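Local coordinates for protein cytosine-specific methyltransferase (Escherichia coli O157:H7 EDL933, PDB 3G7U) that probably methylates carbon 5 of cytosine in DNA, with S-adenosyl-L-methionine as the methyl donor, at residues D195-L200 and A325-F330. Residues are numbered along the deposited sequence; the frame is centred on the assembly and turned at random.
Sequences DALYGL and ARLQGF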
loop_
_atom_site.group_PDB
_atom_site.type_symbol
_atom_site.label_atom_id
_atom_site.label_comp_id
_atom_site.label_asym_id
_atom_site.label_seq_id
_atom_site.Cartn_x
_atom_site.Cartn_y
_atom_site.Cartn_z
ATOM N N ASP A 195 5.087 -4.761 -18.895
ATOM C CA ASP A 195 5.191 -6.039 -18.176
ATOM C C ASP A 195 4.066 -6.193 -17.159
ATOM O O ASP A 195 3.559 -7.296 -16.951
ATOM C CB ASP A 195 6.505 -6.134 -17.388
ATOM C CG ASP A 195 7.751 -6.011 -18.268
ATOM O OD1 ASP A 195 7.744 -6.518 -19.410
ATOM O OD2 ASP A 195 8.741 -5.404 -17.789
ATOM N N ALA A 196 3.695 -5.091 -16.509
ATOM C CA ALA A 196 2.724 -5.209 -15.385
ATOM C C ALA A 196 1.340 -5.508 -15.930
ATOM O O ALA A 196 0.590 -6.256 -15.322
ATOM C CB ALA A 196 2.686 -3.914 -14.573
ATOM N N LEU A 197 1.047 -4.969 -17.108
ATOM C CA LEU A 197 -0.293 -5.076 -17.729
ATOM C C LEU A 197 -0.466 -6.299 -18.635
ATOM O O LEU A 197 -1.550 -6.506 -19.185
ATOM C CB LEU A 197 -0.623 -3.801 -18.490
ATOM C CG LEU A 197 -0.638 -2.539 -17.640
ATOM C CD1 LEU A 197 -1.274 -1.401 -18.400
ATOM C CD2 LEU A 197 -1.378 -2.783 -16.324
ATOM N N TYR A 198 0.572 -7.143 -18.718
ATOM C CA TYR A 198 0.575 -8.338 -19.570
ATOM C C TYR A 198 -0.625 -9.219 -19.311
ATOM O O TYR A 198 -0.891 -9.592 -18.144
ATOM C CB TYR A 198 1.834 -9.207 -19.347
ATOM C CG TYR A 198 1.671 -10.594 -19.962
ATOM C CD1 TYR A 198 1.873 -10.778 -21.327
ATOM C CD2 TYR A 198 1.244 -11.692 -19.202
ATOM C CE1 TYR A 198 1.695 -12.018 -21.918
ATOM C CE2 TYR A 198 1.035 -12.933 -19.788
ATOM C CZ TYR A 198 1.274 -13.069 -21.156
ATOM O OH TYR A 198 1.100 -14.265 -21.778
ATOM N N GLY A 199 -1.319 -9.603 -20.387
ATOM C CA GLY A 199 -2.306 -10.709 -20.317
ATOM C C GLY A 199 -3.707 -10.329 -19.855
ATOM O O GLY A 199 -4.602 -11.173 -19.785
ATOM N N LEU A 200 -3.911 -9.051 -19.557
ATOM C CA LEU A 200 -5.227 -8.560 -19.177
ATOM C C LEU A 200 -6.122 -8.457 -20.421
ATOM O O LEU A 200 -5.605 -8.325 -21.550
ATOM C CB LEU A 200 -5.086 -7.190 -18.478
ATOM C CG LEU A 200 -4.486 -7.161 -17.050
ATOM C CD1 LEU A 200 -4.146 -5.732 -16.647
ATOM C CD2 LEU A 200 -5.427 -7.764 -15.998
ATOM N N ALA A 325 -4.133 -1.289 -9.830
ATOM C CA ALA A 325 -3.689 -2.202 -8.739
ATOM C C ALA A 325 -2.397 -2.861 -9.136
ATOM O O ALA A 325 -1.459 -2.952 -8.329
ATOM C CB ALA A 325 -4.728 -3.267 -8.455
ATOM N N ARG A 326 -2.323 -3.341 -10.397
ATOM C CA ARG A 326 -1.092 -3.971 -10.825
ATOM C C ARG A 326 0.056 -2.974 -10.826
ATOM O O ARG A 326 1.176 -3.278 -10.389
ATOM C CB ARG A 326 -1.265 -4.555 -12.221
ATOM C CG ARG A 326 -2.157 -5.762 -12.271
ATOM C CD ARG A 326 -1.703 -6.627 -13.414
ATOM N NE ARG A 326 -2.380 -7.941 -13.521
ATOM C CZ ARG A 326 -2.272 -8.712 -14.595
ATOM N NH1 ARG A 326 -2.911 -9.876 -14.678
ATOM N NH2 ARG A 326 -1.523 -8.284 -15.610
ATOM N N LEU A 327 -0.198 -1.783 -11.322
ATOM C CA LEU A 327 0.863 -0.816 -11.400
ATOM C C LEU A 327 1.345 -0.377 -10.007
ATOM O O LEU A 327 2.474 0.057 -9.848
ATOM C CB LEU A 327 0.376 0.384 -12.213
ATOM C CG LEU A 327 0.092 0.002 -13.676
ATOM C CD1 LEU A 327 -0.652 1.174 -14.338
ATOM C CD2 LEU A 327 1.448 -0.243 -14.430
ATOM N N GLN A 328 0.490 -0.512 -8.997
ATOM C CA GLN A 328 0.858 -0.111 -7.637
ATOM C C GLN A 328 1.567 -1.241 -6.889
ATOM O O GLN A 328 2.164 -0.997 -5.853
ATOM C CB GLN A 328 -0.414 0.374 -6.904
ATOM C CG GLN A 328 -0.277 0.875 -5.504
ATOM C CD GLN A 328 0.489 2.169 -5.404
ATOM O OE1 GLN A 328 0.691 2.886 -6.392
ATOM N NE2 GLN A 328 0.934 2.478 -4.190
ATOM N N GLY A 329 1.592 -2.442 -7.464
ATOM C CA GLY A 329 2.226 -3.578 -6.846
ATOM C C GLY A 329 1.314 -4.476 -6.030
ATOM O O GLY A 329 1.795 -5.284 -5.237
ATOM N N PHE A 330 0.000 -4.388 -6.234
ATOM C CA PHE A 330 -0.910 -5.306 -5.566
ATOM C C PHE A 330 -1.050 -6.595 -6.374
ATOM O O PHE A 330 -1.023 -6.584 -7.604
ATOM C CB PHE A 330 -2.313 -4.661 -5.394
ATOM C CG PHE A 330 -2.438 -3.749 -4.199
ATOM C CD1 PHE A 330 -2.827 -4.256 -2.951
ATOM C CD2 PHE A 330 -2.246 -2.390 -4.360
ATOM C CE1 PHE A 330 -2.963 -3.394 -1.863
ATOM C CE2 PHE A 330 -2.367 -1.523 -3.290
ATOM C CZ PHE A 330 -2.743 -2.036 -2.054
HETATM O O HOH W 1 -2.497 -11.437 -16.942
#
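Arg326, on the last turn of helix 321-328, reaches into the type II beta turn that runs from Leu197 to Leu200 just after helix 193-196, and its guanidinium ties the two pieces of chain together. Helix 321-328 carries the motif IX sequence of the C5 cytosine methyltransferases, which probably packs here, as in relatives, against the target-recognition region, to which 195-200 would then belong. The arginine is buried and extended from CG to NE, with CG lying beside the backbone N (chi1 -71°), which carries NH2 to two carbonyls at once. Arg326 NH2 donates to Ala196 O at 2.9 Å, slightly tilted from the guanidinium plane. Arg326 NH2 also donates to Tyr198 O at 2.9 Å, this time within that plane and fairly straight (N-H...O 165°). The second bond meets its carbonyl from above the carbonyl plane. Leu200 covers one guanidinium face: Leu200 CD2 sits over the centre of the group, 3.6 Å from Arg326 CZ, the leucine and arginine side chains running antiparallel to each other. Leu230 and Trp231 of helix 225-231 also touch the arginine. Asp332 forms a salt bridge with NH1 while NH2 takes the two carbonyls, and with Leu200 over one face these hold the guanidinium's rotation.

Beside the guanidinium the contact is apolar. Buried Ala196 packs its CB on Leu327 CD2 at 3.9 Å. The more open part lies at Leu197 and Tyr198, both partly exposed. Leu197, whose CB points away, swings its end back, and Leu197 CD2 lies 4.1 Å from Leu327 CG, the two side chains meeting roughly perpendicular. At the guanidinium's edge, one water lies in its plane, accepting from Arg326 NH1 at 2.8 Å and donating to Tyr198 O at 2.7 Å.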